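Local coordinates for protein interacting with Hsp90 1 (PDB 4CHH) that takes part in pre-rRNA processing, is required for the NOP58-snoRNA interaction, and belongs to the R2TP complex, which recruits Tel2 to Hsp90 through it, at residues 74-79 / 122-127; 138-143 / 151-156. One frame throughout, in Å; residues are numbered along the deposited sequence.

Contact 1 (74-79 / 122-127)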
ATOM      1  N   VAL A  74     -10.671  11.777  11.954  1.00 24.82           N
ATOM      2  CA  VAL A  74     -10.704  13.153  11.458  1.00 23.10           C
ATOM      3  C   VAL A  74     -10.840  13.114   9.923  1.00 25.33           C
ATOM      4  O   VAL A  74      -9.960  12.580   9.237  1.00 22.88           O
ATOM      5  CB  VAL A  74      -9.462  13.987  11.903  1.00 25.51           C
ATOM      6  CG1 VAL A  74      -9.485  15.371  11.268  1.00 23.82           C
ATOM      7  CG2 VAL A  74      -9.378  14.097  13.430  1.00 25.60           C
ATOM      8  N   ASP A  75     -11.935  13.700   9.405  1.00 23.11           N
ATOM      9  CA  ASP A  75     -12.253  13.822   7.979  1.00 23.77           C
ATOM     10  C   ASP A  75     -11.169  14.632   7.258  1.00 24.37           C
ATOM     11  O   ASP A  75     -10.613  15.550   7.857  1.00 22.57           O
ATOM     12  CB  ASP A  75     -13.638  14.498   7.807  1.00 26.51           C
ATOM     13  CG  ASP A  75     -14.207  14.431   6.397  1.00 41.30           C
ATOM     14  OD1 ASP A  75     -13.943  13.418   5.689  1.00 41.40           O
ATOM     15  OD2 ASP A  75     -14.913  15.386   5.996  1.00 48.57           O
ATOM     16  N   PHE A  76     -10.850  14.292   5.987  1.00 20.67           N
ATOM     17  CA  PHE A  76      -9.777  15.005   5.290  1.00 18.33           C
ATOM     18  C   PHE A  76     -10.182  16.417   4.909  1.00 23.72           C
ATOM     19  O   PHE A  76     -11.097  16.655   4.121  1.00 23.34           O
ATOM     20  CB  PHE A  76      -9.212  14.272   4.049  1.00 18.73           C
ATOM     21  CG  PHE A  76      -8.082  15.054   3.390  1.00 18.54           C
ATOM     22  CD1 PHE A  76      -6.858  15.222   4.034  1.00 18.01           C
ATOM     23  CD2 PHE A  76      -8.270  15.680   2.162  1.00 20.28           C
ATOM     24  CE1 PHE A  76      -5.847  16.013   3.471  1.00 18.58           C
ATOM     25  CE2 PHE A  76      -7.246  16.449   1.586  1.00 21.95           C
ATOM     26  CZ  PHE A  76      -6.046  16.618   2.251  1.00 18.69           C
ATOM     27  N   ASN A  77      -9.441  17.342   5.483  1.00 21.25           N
ATOM     28  CA  ASN A  77      -9.453  18.778   5.251  1.00 20.56           C
ATOM     29  C   ASN A  77      -7.981  19.174   5.354  1.00 21.70           C
ATOM     30  O   ASN A  77      -7.372  18.959   6.411  1.00 19.16           O
ATOM     31  CB  ASN A  77     -10.362  19.493   6.248  1.00 21.03           C
ATOM     32  CG  ASN A  77     -10.447  20.989   6.024  1.00 54.21           C
ATOM     33  OD1 ASN A  77      -9.450  21.724   6.089  1.00 47.82           O
ATOM     34  ND2 ASN A  77     -11.648  21.481   5.787  1.00 50.60           N
ATOM     35  N   ALA A  78      -7.396  19.669   4.236  1.00 17.29           N
ATOM     36  CA  ALA A  78      -5.962  19.980   4.109  1.00 17.14           C
ATOM     37  C   ALA A  78      -5.408  20.821   5.265  1.00 19.61           C
ATOM     38  O   ALA A  78      -4.389  20.466   5.820  1.00 18.61           O
ATOM     39  CB  ALA A  78      -5.676  20.683   2.776  1.00 17.20           C
ATOM     40  N   ARG A  79      -6.082  21.902   5.628  1.00 18.47           N
ATOM     41  CA  ARG A  79      -5.604  22.840   6.663  1.00 18.71           C
ATOM     42  C   ARG A  79      -5.600  22.228   8.062  1.00 18.70           C
ATOM     43  O   ARG A  79      -4.749  22.587   8.866  1.00 17.99           O
ATOM     44  CB  ARG A  79      -6.403  24.169   6.631  1.00 19.90           C
ATOM     45  CG  ARG A  79      -6.224  24.976   5.324  1.00 27.51           C
ATOM     46  CD  ARG A  79      -4.860  25.651   5.106  1.00 46.65           C
ATOM     47  NE  ARG A  79      -3.722  24.715   5.073  1.00 57.42           N
ATOM     48  CZ  ARG A  79      -3.322  24.024   4.004  1.00 67.18           C
ATOM     49  NH1 ARG A  79      -3.960  24.145   2.846  1.00 53.47           N
ATOM     50  NH2 ARG A  79      -2.288  23.196   4.091  1.00 47.75           N
ATOM     51  N   SER A 122      -9.255   6.479  -0.636  1.00 15.91           N
ATOM     52  CA  SER A 122      -8.879   6.359  -2.049  1.00 15.30           C
ATOM     53  C   SER A 122      -9.470   7.516  -2.863  1.00 19.65           C
ATOM     54  O   SER A 122      -8.891   7.902  -3.875  1.00 19.75           O
ATOM     55  CB  SER A 122      -9.307   5.009  -2.621  1.00 17.37           C
ATOM     56  OG  SER A 122     -10.654   4.981  -3.071  1.00 21.48           O
ATOM     57  N   ARG A 123     -10.627   8.065  -2.423  1.00 18.62           N
ATOM     58  CA  ARG A 123     -11.271   9.196  -3.096  1.00 18.25           C
ATOM     59  C   ARG A 123     -10.587  10.510  -2.707  1.00 21.02           C
ATOM     60  O   ARG A 123     -10.456  11.390  -3.545  1.00 20.70           O
ATOM     61  CB  ARG A 123     -12.790   9.233  -2.800  1.00 18.99           C
ATOM     62  CG  ARG A 123     -13.612   8.123  -3.508  1.00 20.78           C
ATOM     63  CD  ARG A 123     -12.745   7.081  -4.200  1.00 28.49           C
ATOM     64  NE  ARG A 123     -12.646   7.297  -5.625  1.00 35.98           N
ATOM     65  CZ  ARG A 123     -11.832   6.643  -6.443  1.00 38.63           C
ATOM     66  NH1 ARG A 123     -10.989   5.731  -5.968  1.00 27.29           N
ATOM     67  NH2 ARG A 123     -11.829   6.914  -7.731  1.00 29.84           N
ATOM     68  N   TRP A 124     -10.139  10.641  -1.460  1.00 19.30           N
ATOM     69  CA  TRP A 124      -9.432  11.850  -0.989  1.00 19.27           C
ATOM     70  C   TRP A 124      -8.159  12.086  -1.792  1.00 22.72           C
ATOM     71  O   TRP A 124      -7.861  13.222  -2.140  1.00 20.17           O
ATOM     72  CB  TRP A 124      -9.037  11.720   0.501  1.00 17.73           C
ATOM     73  CG  TRP A 124     -10.159  11.599   1.492  1.00 18.43           C
ATOM     74  CD1 TRP A 124     -11.452  12.005   1.329  1.00 21.60           C
ATOM     75  CD2 TRP A 124     -10.053  11.132   2.844  1.00 17.72           C
ATOM     76  NE1 TRP A 124     -12.179  11.730   2.462  1.00 21.43           N
ATOM     77  CE2 TRP A 124     -11.340  11.218   3.418  1.00 21.53           C
ATOM     78  CE3 TRP A 124      -8.990  10.635   3.627  1.00 18.87           C
ATOM     79  CZ2 TRP A 124     -11.597  10.852   4.746  1.00 20.23           C
ATOM     80  CZ3 TRP A 124      -9.242  10.286   4.949  1.00 20.46           C
ATOM     81  CH2 TRP A 124     -10.541  10.355   5.484  1.00 20.98           C
ATOM     82  N   ILE A 125      -7.389  10.996  -2.065  1.00 19.57           N
ATOM     83  CA  ILE A 125      -6.097  11.104  -2.757  1.00 19.68           C
ATOM     84  C   ILE A 125      -6.289  11.393  -4.274  1.00 27.64           C
ATOM     85  O   ILE A 125      -5.312  11.752  -4.931  1.00 27.22           O
ATOM     86  CB  ILE A 125      -5.157   9.898  -2.463  1.00 20.62           C
ATOM     87  CG1 ILE A 125      -5.760   8.551  -2.978  1.00 19.85           C
ATOM     88  CG2 ILE A 125      -4.836   9.860  -0.957  1.00 18.40           C
ATOM     89  CD1 ILE A 125      -4.827   7.365  -3.015  1.00 21.45           C
ATOM     90  N   CYS A 126      -7.541  11.297  -4.798  1.00 27.81           N
ATOM     91  CA  CYS A 126      -7.882  11.689  -6.180  1.00 30.02           C
ATOM     92  C   CYS A 126      -7.901  13.197  -6.303  1.00 34.44           C
ATOM     93  O   CYS A 126      -7.515  13.731  -7.339  1.00 34.45           O
ATOM     94  CB  CYS A 126      -9.240  11.133  -6.589  1.00 31.81           C
ATOM     95  SG  CYS A 126      -9.255   9.372  -6.932  1.00 36.50           S
ATOM     96  N   ASP A 127      -8.461  13.871  -5.274  1.00 32.30           N
ATOM     97  CA  ASP A 127      -8.720  15.310  -5.220  1.00 33.14           C
ATOM     98  C   ASP A 127      -7.592  16.158  -4.612  1.00 35.01           C
ATOM     99  O   ASP A 127      -7.627  17.383  -4.749  1.00 35.33           O
ATOM    100  CB  ASP A 127     -10.010  15.555  -4.413  1.00 36.05           C
ATOM    101  CG  ASP A 127     -11.253  14.881  -4.956  1.00 52.32           C
ATOM    102  OD1 ASP A 127     -11.333  14.678  -6.197  1.00 53.73           O
ATOM    103  OD2 ASP A 127     -12.153  14.571  -4.150  1.00 63.76           O
TER
HETATM  104  O   HOH W   1     -14.871  12.670   3.230  1.00 43.22           O
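With CG anti to its carbonyl carbon (chi1 -63°), W124 reaches out from helix 119-127 to lay one indole face against F76. F76 lies in the loop that leads into helix 78-86; its CB faces the indole, while its CG, anti to the backbone N (chi1 -179°), leads the phenyl ring away from 122-127. What sits on the indole is therefore the methylene: F76 CB stands 3.7 Å from the centroid of the W124 six-membered ring, only 20° off its normal, a CH-pi contact over the face. The closest pair is F76 CB to W124 CD2, at 3.5 Å. The two aromatic rings are oblique to each other.

The polar contact is made at the pyrrole N-H edge, through a water lying in the indole plane. D75 OD1 comes within 3.6 Å of W124 CZ2 but bonds to W124 NE1 only by way of this water. The water donates to D75 OD1 at 2.7 Å and accepts from W124 NE1 at 3.0 Å. An alanine in place of W124 is likely to leave F76 CB without its aromatic platform and the water without its indole donor.

L131 of helix 129-147 touches both F76 and W124, and P72 also packs on W124. The chemistry implies that one indole serves twice: its face carries the F76 methylene, while its N-H is satisfied by water without a direct bond to the carboxylate.

Contact 2 (138-143 / 151-156)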
ATOM      1  N   TRP A 138       3.794   6.456   2.419  1.00 13.11           N
ATOM      2  CA  TRP A 138       3.292   5.542   3.465  1.00 13.07           C
ATOM      3  C   TRP A 138       3.213   4.097   2.979  1.00 16.42           C
ATOM      4  O   TRP A 138       3.518   3.181   3.751  1.00 14.42           O
ATOM      5  CB  TRP A 138       1.922   5.970   3.959  1.00 12.68           C
ATOM      6  CG  TRP A 138       1.948   7.156   4.882  1.00 13.87           C
ATOM      7  CD1 TRP A 138       2.986   7.567   5.673  1.00 16.46           C
ATOM      8  CD2 TRP A 138       0.879   8.078   5.109  1.00 13.79           C
ATOM      9  NE1 TRP A 138       2.639   8.709   6.357  1.00 14.91           N
ATOM     10  CE2 TRP A 138       1.330   9.014   6.077  1.00 17.24           C
ATOM     11  CE3 TRP A 138      -0.448   8.164   4.654  1.00 14.63           C
ATOM     12  CZ2 TRP A 138       0.507  10.028   6.577  1.00 16.13           C
ATOM     13  CZ3 TRP A 138      -1.241   9.215   5.100  1.00 15.60           C
ATOM     14  CH2 TRP A 138      -0.762  10.134   6.043  1.00 16.25           C
ATOM     15  N   CYS A 139       2.801   3.898   1.703  1.00 11.49           N
ATOM     16  CA  CYS A 139       2.740   2.575   1.068  1.00 12.60           C
ATOM     17  C   CYS A 139       4.140   1.997   0.928  1.00 16.17           C
ATOM     18  O   CYS A 139       4.340   0.836   1.260  1.00 16.57           O
ATOM     19  CB  CYS A 139       2.022   2.638  -0.280  1.00 12.86           C
ATOM     20  SG  CYS A 139       0.253   2.941  -0.138  1.00 18.14           S
ATOM     21  N   LEU A 140       5.123   2.812   0.492  1.00 13.49           N
ATOM     22  CA  LEU A 140       6.506   2.369   0.388  1.00 13.68           C
ATOM     23  C   LEU A 140       7.050   1.986   1.762  1.00 15.12           C
ATOM     24  O   LEU A 140       7.654   0.933   1.899  1.00 12.08           O
ATOM     25  CB  LEU A 140       7.396   3.458  -0.239  1.00 14.15           C
ATOM     26  CG  LEU A 140       7.136   3.763  -1.719  1.00 19.73           C
ATOM     27  CD1 LEU A 140       7.605   5.164  -2.070  1.00 18.86           C
ATOM     28  CD2 LEU A 140       7.763   2.723  -2.621  1.00 20.24           C
ATOM     29  N   GLU A 141       6.826   2.838   2.784  1.00 12.58           N
ATOM     30  CA  GLU A 141       7.273   2.539   4.151  1.00 12.12           C
ATOM     31  C   GLU A 141       6.616   1.277   4.684  1.00 16.53           C
ATOM     32  O   GLU A 141       7.267   0.510   5.390  1.00 16.72           O
ATOM     33  CB  GLU A 141       6.961   3.712   5.103  1.00 12.28           C
ATOM     34  CG  GLU A 141       7.792   4.948   4.796  1.00 19.54           C
ATOM     35  CD  GLU A 141       7.487   6.208   5.599  1.00 39.26           C
ATOM     36  OE1 GLU A 141       6.339   6.377   6.075  1.00 27.97           O
ATOM     37  OE2 GLU A 141       8.388   7.070   5.687  1.00 36.05           O
ATOM     38  N   SER A 142       5.328   1.052   4.350  1.00 14.18           N
ATOM     39  CA  SER A 142       4.617  -0.145   4.824  1.00 14.26           C
ATOM     40  C   SER A 142       5.274  -1.428   4.349  1.00 16.30           C
ATOM     41  O   SER A 142       5.369  -2.358   5.142  1.00 15.17           O
ATOM     42  CB  SER A 142       3.148  -0.129   4.417  1.00 17.55           C
ATOM     43  OG  SER A 142       2.545   1.023   4.976  1.00 32.31           O
ATOM     44  N   CYS A 143       5.722  -1.499   3.068  1.00 13.96           N
ATOM     45  CA  CYS A 143       6.369  -2.719   2.555  1.00 13.54           C
ATOM     46  C   CYS A 143       7.733  -2.876   3.187  1.00 14.70           C
ATOM     47  O   CYS A 143       8.133  -3.993   3.518  1.00 13.59           O
ATOM     48  CB  CYS A 143       6.448  -2.697   1.027  1.00 13.73           C
ATOM     49  SG  CYS A 143       4.840  -2.434   0.226  1.00 17.45           S
ATOM     50  N   LEU A 151      13.336   0.408  -0.365  1.00 13.63           N
ATOM     51  CA  LEU A 151      12.833   0.686  -1.729  1.00 13.74           C
ATOM     52  C   LEU A 151      13.291   2.060  -2.200  1.00 18.29           C
ATOM     53  O   LEU A 151      13.413   2.959  -1.389  1.00 17.90           O
ATOM     54  CB  LEU A 151      11.284   0.565  -1.788  1.00 12.68           C
ATOM     55  CG  LEU A 151      10.695  -0.811  -1.306  1.00 13.26           C
ATOM     56  CD1 LEU A 151       9.172  -0.780  -1.251  1.00 12.52           C
ATOM     57  CD2 LEU A 151      11.187  -1.965  -2.143  1.00 11.44           C
ATOM     58  N   CYS A 152      13.617   2.194  -3.489  1.00 16.43           N
ATOM     59  CA  CYS A 152      14.106   3.447  -4.084  1.00 17.57           C
ATOM     60  C   CYS A 152      12.992   4.496  -4.181  1.00 21.28           C
ATOM     61  O   CYS A 152      11.884   4.185  -4.609  1.00 21.15           O
ATOM     62  CB  CYS A 152      14.737   3.198  -5.456  1.00 17.59           C
ATOM     63  SG  CYS A 152      15.664   4.619  -6.094  1.00 21.48           S
ATOM     64  N   ARG A 153      13.298   5.728  -3.748  1.00 18.74           N
ATOM     65  CA  ARG A 153      12.416   6.892  -3.818  1.00 18.66           C
ATOM     66  C   ARG A 153      12.682   7.677  -5.124  1.00 22.51           C
ATOM     67  O   ARG A 153      11.879   8.521  -5.496  1.00 24.05           O
ATOM     68  CB  ARG A 153      12.601   7.813  -2.569  1.00 19.96           C
ATOM     69  CG  ARG A 153      12.320   7.129  -1.185  1.00 22.10           C
ATOM     70  CD  ARG A 153      10.938   6.499  -1.114  1.00 20.17           C
ATOM     71  NE  ARG A 153      10.487   6.230   0.260  1.00 24.04           N
ATOM     72  CZ  ARG A 153      10.682   5.100   0.925  1.00 22.99           C
ATOM     73  NH1 ARG A 153      11.388   4.117   0.384  1.00 18.59           N
ATOM     74  NH2 ARG A 153      10.190   4.950   2.151  1.00 19.18           N
ATOM     75  N   ASP A 154      13.776   7.395  -5.826  1.00 18.79           N
ATOM     76  CA  ASP A 154      14.102   8.128  -7.072  1.00 19.14           C
ATOM     77  C   ASP A 154      13.630   7.370  -8.306  1.00 24.02           C
ATOM     78  O   ASP A 154      12.995   7.965  -9.185  1.00 23.42           O
ATOM     79  CB  ASP A 154      15.617   8.402  -7.178  1.00 21.12           C
ATOM     80  CG  ASP A 154      16.225   9.123  -5.985  1.00 31.12           C
ATOM     81  OD1 ASP A 154      15.519   9.924  -5.356  1.00 32.31           O
ATOM     82  OD2 ASP A 154      17.399   8.861  -5.674  1.00 38.55           O
ATOM     83  N   ARG A 155      13.944   6.062  -8.383  1.00 21.63           N
ATOM     84  CA  ARG A 155      13.544   5.234  -9.520  1.00 22.20           C
ATOM     85  C   ARG A 155      12.125   4.797  -9.288  1.00 25.90           C
ATOM     86  O   ARG A 155      11.845   3.633  -9.057  1.00 27.33           O
ATOM     87  CB  ARG A 155      14.495   4.048  -9.713  1.00 22.31           C
ATOM     88  CG  ARG A 155      15.679   4.365 -10.608  1.00 30.14           C
ATOM     89  CD  ARG A 155      16.888   4.759  -9.807  1.00 43.23           C
ATOM     90  NE  ARG A 155      18.014   3.883 -10.115  1.00 56.92           N
ATOM     91  CZ  ARG A 155      18.743   3.250  -9.203  1.00 66.69           C
ATOM     92  NH1 ARG A 155      18.473   3.387  -7.910  1.00 60.57           N
ATOM     93  NH2 ARG A 155      19.751   2.472  -9.579  1.00 38.89           N
ATOM     94  N   ILE A 156      11.237   5.760  -9.307  1.00 23.78           N
ATOM     95  CA  ILE A 156       9.818   5.603  -9.021  1.00 24.34           C
ATOM     96  C   ILE A 156       9.001   6.033 -10.245  1.00 27.30           C
ATOM     97  O   ILE A 156       9.357   7.005 -10.929  1.00 28.38           O
ATOM     98  CB  ILE A 156       9.472   6.396  -7.744  1.00 28.21           C
ATOM     99  CG1 ILE A 156       8.073   6.052  -7.198  1.00 29.50           C
ATOM    100  CG2 ILE A 156       9.702   7.927  -7.897  1.00 30.45           C
ATOM    101  CD1 ILE A 156       7.915   6.346  -5.663  1.00 38.41           C
TER
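Apolar contacts centre on L140, which divides its two methyls between different partners. Its CD2 lies 4.0 Å from L151 CD1, while its CD1 meets I156 CD1 at 3.8 Å and the aliphatic part of R153 at CD, 3.7 Å away. L151 CD1 also touches C143 CB at 4.0 Å, so it bridges successive turns of the helix.

Contacts to the flat guanidinium form a second group. R153 bends at chi2 (-55°), and its chain runs past L140 in the opposite direction; L140 CB lies over the centre of one guanidinium face, 3.9 Å from R153 CZ. E141 CG approaches the edge instead, 3.6 Å from R153 NH2.

Electrostatics come last. E141 OE2 and R153 NH2 are 4.5 Å apart, too far for a salt bridge; R153 NE and NH1 form salt bridges to E137 and E144 of the same helix. R153 NH1 adds a weak bond to L151 O.

I61 of strand 58-66 touches L140, C143 and L151, and through it helix 129-147 packs on the sheet of the PIH1 N-terminal domain. The helix leads into the short strand 149-151, and the loop beyond folds back along it, R153 and I156 reaching L140.

Overall arrangement
Both contacts belong to the PIH1 N-terminal domain and follow in series along the chain, their centres about 21 Å apart. Contact 1 lies at the surface, its centre about 17 Å from that of the chain, and joins the loop leading into helix 78-86 to helix 119-127. Contact 2, its centre about 10 Å from the chain's, is partly buried, with three of its six touching residues buried, and joins helix 129-147 to the end of strand 149-151 and the loop after it. Helix 129-147 connects them, since L131 near its start packs on contact 1 while its later turns form contact 2. Chemistry follows place: aromatic and water-mediated outside; farther in, aliphatic, with an arginine laid over a leucine and salt-bridged to the helix.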